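Side-chain contacts in segregation and condensation protein A (Thermococcus onnurineus, PDB 6IVH), which is the kleisin subunit of an archaeal Smc-based condensin and, in this N-terminal domain, probably serves to bind the Smc protein during chromosome organisation: residues V12-L15 and L16-Q20; A56-A59 and A60-V64. One frame throughout, in Å; residues are numbered along the deposited sequence.

Contact 1. Residues V12-L15 and L16-Q20; sequences VDIL and LQLVQ
V12 and L16, one turn apart on helix 11-20 at the start of this kleisin N-terminal domain, lie side by side and point the same way. CG1 of V12 meets CD1 of L16 at 3.6 Å. That branch of V12 is anti to its own backbone N (chi1 -178°), which turns it along the helix to the next turn. L16 in turn brings its CG close to the backbone oxygen of V12, with 3.3 Å between L16 CG and V12 O. The same oxygen accepts the amide of L16, 2.8 Å from L16 N to V12 O, and V12 O therefore has both the amide and the CG of L16 next to it.

I14 and L18 repeat the i to i+4 spacing on another side of the helix, but more loosely: CG2 of I14 and CD1 of L18 are 4.5 Å apart. The side chain of L18 leans chiefly on backbone, its CG 3.2 Å from I14 O, while L18 N bonds to that oxygen. I14 packs on Y38 and R41 and L18 on L34, all of helix 31-47, whereas V12 touches M115 and L15, L16 and V19 reach F107 on helix 107-120. The helix therefore has side chains packed on both of these helices, with I14, L15 and L18 buried.

D13 OD2 is hydrogen-bonded to the hydroxyl of T10, just before the helix, and the backbone oxygen of D13 is bonded to Q17 N, one turn further on. Next in the series, V19 N bonds to L15 O, and the methyl CG2 of V19 lies beside that acceptor, 3.4 Å from L15 O.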
loop_
_atom_site.group_PDB
_atom_site.type_symbol
_atom_site.label_atom_id
_atom_site.label_comp_id
_atom_site.label_asym_id
_atom_site.label_seq_id
_atom_site.Cartn_x
_atom_site.Cartn_y
_atom_site.Cartn_z
ATOM N N VAL A 12 6.351 -4.103 -2.567
ATOM C CA VAL A 12 5.766 -5.433 -2.693
ATOM C C VAL A 12 6.086 -6.276 -1.466
ATOM O O VAL A 12 5.243 -7.048 -0.990
ATOM C CB VAL A 12 6.253 -6.103 -3.990
ATOM C CG1 VAL A 12 5.605 -7.469 -4.162
ATOM C CG2 VAL A 12 5.964 -5.208 -5.188
ATOM N N ASP A 13 7.305 -6.135 -0.932
ATOM C CA ASP A 13 7.700 -6.878 0.262
ATOM C C ASP A 13 6.719 -6.649 1.405
ATOM O O ASP A 13 6.287 -7.598 2.069
ATOM C CB ASP A 13 9.113 -6.476 0.687
ATOM C CG ASP A 13 10.172 -6.924 -0.298
ATOM O OD1 ASP A 13 10.009 -8.005 -0.897
ATOM O OD2 ASP A 13 11.169 -6.191 -0.471
ATOM N N ILE A 14 6.355 -5.390 1.649
ATOM C CA ILE A 14 5.457 -5.083 2.756
ATOM C C ILE A 14 4.058 -5.618 2.476
ATOM O O ILE A 14 3.401 -6.173 3.366
ATOM C CB ILE A 14 5.448 -3.568 3.028
ATOM C CG1 ILE A 14 6.859 -3.087 3.384
ATOM C CG2 ILE A 14 4.459 -3.229 4.132
ATOM C CD1 ILE A 14 6.973 -1.591 3.583
ATOM N N LEU A 15 3.583 -5.478 1.236
ATOM C CA LEU A 15 2.236 -5.934 0.911
ATOM C C LEU A 15 2.133 -7.454 0.974
ATOM O O LEU A 15 1.145 -7.990 1.490
ATOM C CB LEU A 15 1.826 -5.417 -0.468
ATOM C CG LEU A 15 1.647 -3.899 -0.580
ATOM C CD1 LEU A 15 1.628 -3.457 -2.035
ATOM C CD2 LEU A 15 0.374 -3.462 0.135
ATOM N N LEU A 16 3.150 -8.164 0.470
ATOM C CA LEU A 16 3.116 -9.627 0.492
ATOM C C LEU A 16 3.141 -10.169 1.918
ATOM O O LEU A 16 2.451 -11.150 2.229
ATOM C CB LEU A 16 4.283 -10.207 -0.311
ATOM C CG LEU A 16 4.233 -10.101 -1.833
ATOM C CD1 LEU A 16 5.498 -10.654 -2.463
ATOM C CD2 LEU A 16 3.026 -10.847 -2.338
ATOM N N GLN A 17 3.947 -9.564 2.791
ATOM C CA GLN A 17 4.021 -10.018 4.176
ATOM C C GLN A 17 2.715 -9.757 4.919
ATOM O O GLN A 17 2.374 -10.487 5.856
ATOM C CB GLN A 17 5.196 -9.335 4.885
ATOM C CG GLN A 17 5.462 -9.827 6.317
ATOM C CD GLN A 17 4.713 -9.034 7.376
ATOM O OE1 GLN A 17 4.299 -7.893 7.148
ATOM N NE2 GLN A 17 4.540 -9.637 8.547
ATOM N N LEU A 18 1.984 -8.713 4.525
ATOM C CA LEU A 18 0.648 -8.498 5.073
ATOM C C LEU A 18 -0.310 -9.582 4.601
ATOM O O LEU A 18 -1.139 -10.070 5.377
ATOM C CB LEU A 18 0.127 -7.114 4.676
ATOM C CG LEU A 18 0.804 -5.888 5.294
ATOM C CD1 LEU A 18 0.235 -4.607 4.701
ATOM C CD2 LEU A 18 0.639 -5.903 6.803
ATOM N N VAL A 19 -0.208 -9.972 3.331
ATOM C CA VAL A 19 -1.024 -11.068 2.821
ATOM C C VAL A 19 -0.598 -12.386 3.455
ATOM O O VAL A 19 -1.432 -13.163 3.934
ATOM C CB VAL A 19 -0.932 -11.130 1.286
ATOM C CG1 VAL A 19 -1.598 -12.392 0.767
ATOM C CG2 VAL A 19 -1.558 -9.893 0.666
ATOM N N GLN A 20 0.711 -12.650 3.477
ATOM C CA GLN A 20 1.204 -13.958 3.898
ATOM C C GLN A 20 0.977 -14.206 5.386
ATOM O O GLN A 20 0.860 -15.364 5.805
ATOM C CB GLN A 20 2.685 -14.088 3.540
ATOM C CG GLN A 20 3.295 -15.439 3.851
ATOM C CD GLN A 20 4.052 -15.442 5.164
ATOM O OE1 GLN A 20 4.533 -14.403 5.617
ATOM N NE2 GLN A 20 4.155 -16.610 5.786
#

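Contact 2. Residues A56-A59 and A60-V64; sequences AILA and ASILV
L58 and I62 make the apolar contact between side chains here, and they cross at a slant, with CG of L58 4.1 Å from CD1 of I62. L58 has its CG anti to the backbone N (chi1 174°), while I62 carries CG1 beside its own backbone N, which directs CD1 back toward the preceding turn. Both touch L118 of helix 107-120, and I62 also meets L114 and A117.

Other contacts are made by side chains against backbone oxygens. CG1 of I62 lies 3.4 Å from L58 O and CG of L63 3.3 Å from A59 O, while A60, a bare methyl, sets its CB 3.4 Å from I57 O.

Among backbone bonds, I62 N is bonded to L58 O and L63 N to A59 O, 2.9 Å apart in the second pair. A60 N makes a weak bond to I57 O, bent to 133°, an i to i+3 pairing.

Towards the neighbouring helices, A56 and A59 touch P11, and A59 and L63 touch Y38. This is i to i+4 packing within one helix of an all-helical part of the kleisin N-terminal domain, with contacts to helices 107-120, 31-47 and 11-20.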
loop_
_atom_site.group_PDB
_atom_site.type_symbol
_atom_site.label_atom_id
_atom_site.label_comp_id
_atom_site.label_asym_id
_atom_site.label_seq_id
_atom_site.Cartn_x
_atom_site.Cartn_y
_atom_site.Cartn_z
ATOM N N ALA A 56 8.967 2.349 -1.510
ATOM C CA ALA A 56 8.179 1.969 -0.343
ATOM C C ALA A 56 7.785 3.183 0.490
ATOM O O ALA A 56 6.720 3.183 1.118
ATOM C CB ALA A 56 8.951 0.965 0.512
ATOM N N ILE A 57 8.625 4.218 0.511
ATOM C CA ILE A 57 8.257 5.455 1.189
ATOM C C ILE A 57 7.196 6.200 0.390
ATOM O O ILE A 57 6.206 6.687 0.949
ATOM C CB ILE A 57 9.506 6.324 1.426
ATOM C CG1 ILE A 57 10.481 5.619 2.376
ATOM C CG2 ILE A 57 9.116 7.686 1.967
ATOM C CD1 ILE A 57 11.792 6.355 2.563
ATOM N N LEU A 58 7.380 6.291 -0.930
ATOM C CA LEU A 58 6.407 6.973 -1.778
ATOM C C LEU A 58 5.071 6.239 -1.812
ATOM O O LEU A 58 4.018 6.880 -1.916
ATOM C CB LEU A 58 6.968 7.122 -3.193
ATOM C CG LEU A 58 6.040 7.681 -4.275
ATOM C CD1 LEU A 58 5.564 9.077 -3.912
ATOM C CD2 LEU A 58 6.743 7.683 -5.621
ATOM N N ALA A 59 5.092 4.906 -1.723
ATOM C CA ALA A 59 3.849 4.144 -1.750
ATOM C C ALA A 59 2.961 4.471 -0.556
ATOM O O ALA A 59 1.733 4.378 -0.652
ATOM C CB ALA A 59 4.154 2.646 -1.794
ATOM N N ALA A 60 3.561 4.852 0.574
ATOM C CA ALA A 60 2.770 5.235 1.739
ATOM C C ALA A 60 1.932 6.474 1.449
ATOM O O ALA A 60 0.747 6.531 1.797
ATOM C CB ALA A 60 3.686 5.473 2.941
ATOM N N SER A 61 2.536 7.480 0.806
ATOM C CA SER A 61 1.793 8.687 0.452
ATOM C C SER A 61 0.669 8.372 -0.527
ATOM O O SER A 61 -0.421 8.951 -0.442
ATOM C CB SER A 61 2.740 9.732 -0.138
ATOM O OG SER A 61 3.833 9.985 0.730
ATOM N N ILE A 62 0.916 7.451 -1.461
ATOM C CA ILE A 62 -0.113 7.072 -2.422
ATOM C C ILE A 62 -1.269 6.367 -1.723
ATOM O O ILE A 62 -2.442 6.659 -1.987
ATOM C CB ILE A 62 0.495 6.198 -3.533
ATOM C CG1 ILE A 62 1.601 6.963 -4.266
ATOM C CG2 ILE A 62 -0.587 5.738 -4.501
ATOM C CD1 ILE A 62 2.350 6.133 -5.289
ATOM N N LEU A 63 -0.960 5.434 -0.816
ATOM C CA LEU A 63 -2.013 4.724 -0.098
ATOM C C LEU A 63 -2.822 5.661 0.787
ATOM O O LEU A 63 -4.024 5.442 0.982
ATOM C CB LEU A 63 -1.412 3.594 0.739
ATOM C CG LEU A 63 -0.823 2.428 -0.053
ATOM C CD1 LEU A 63 -0.255 1.371 0.883
ATOM C CD2 LEU A 63 -1.876 1.828 -0.969
ATOM N N VAL A 64 -2.191 6.702 1.333
ATOM C CA VAL A 64 -2.933 7.672 2.130
ATOM C C VAL A 64 -3.931 8.423 1.258
ATOM O O VAL A 64 -5.079 8.654 1.662
ATOM C CB VAL A 64 -1.965 8.631 2.847
ATOM C CG1 VAL A 64 -2.731 9.780 3.485
ATOM C CG2 VAL A 64 -1.170 7.882 3.903
#

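Contact 1 comes first along the chain, on helix 11-20, and contact 2 follows on helix 54-72, with helix 31-47 between them in sequence. Their centres stand 14 Å apart on opposite sides of the chain's centre; the nearest atoms come within about 4 Å, but the two do not touch. Both lean on the same two helices: Y38 and L34 of helix 31-47 meet side chains from each, and each also packs on helix 107-120, at different residues. Residues far apart in sequence are thereby brought together, consistent with the four helices packing into one compact unit, the N-terminal part of the kleisin.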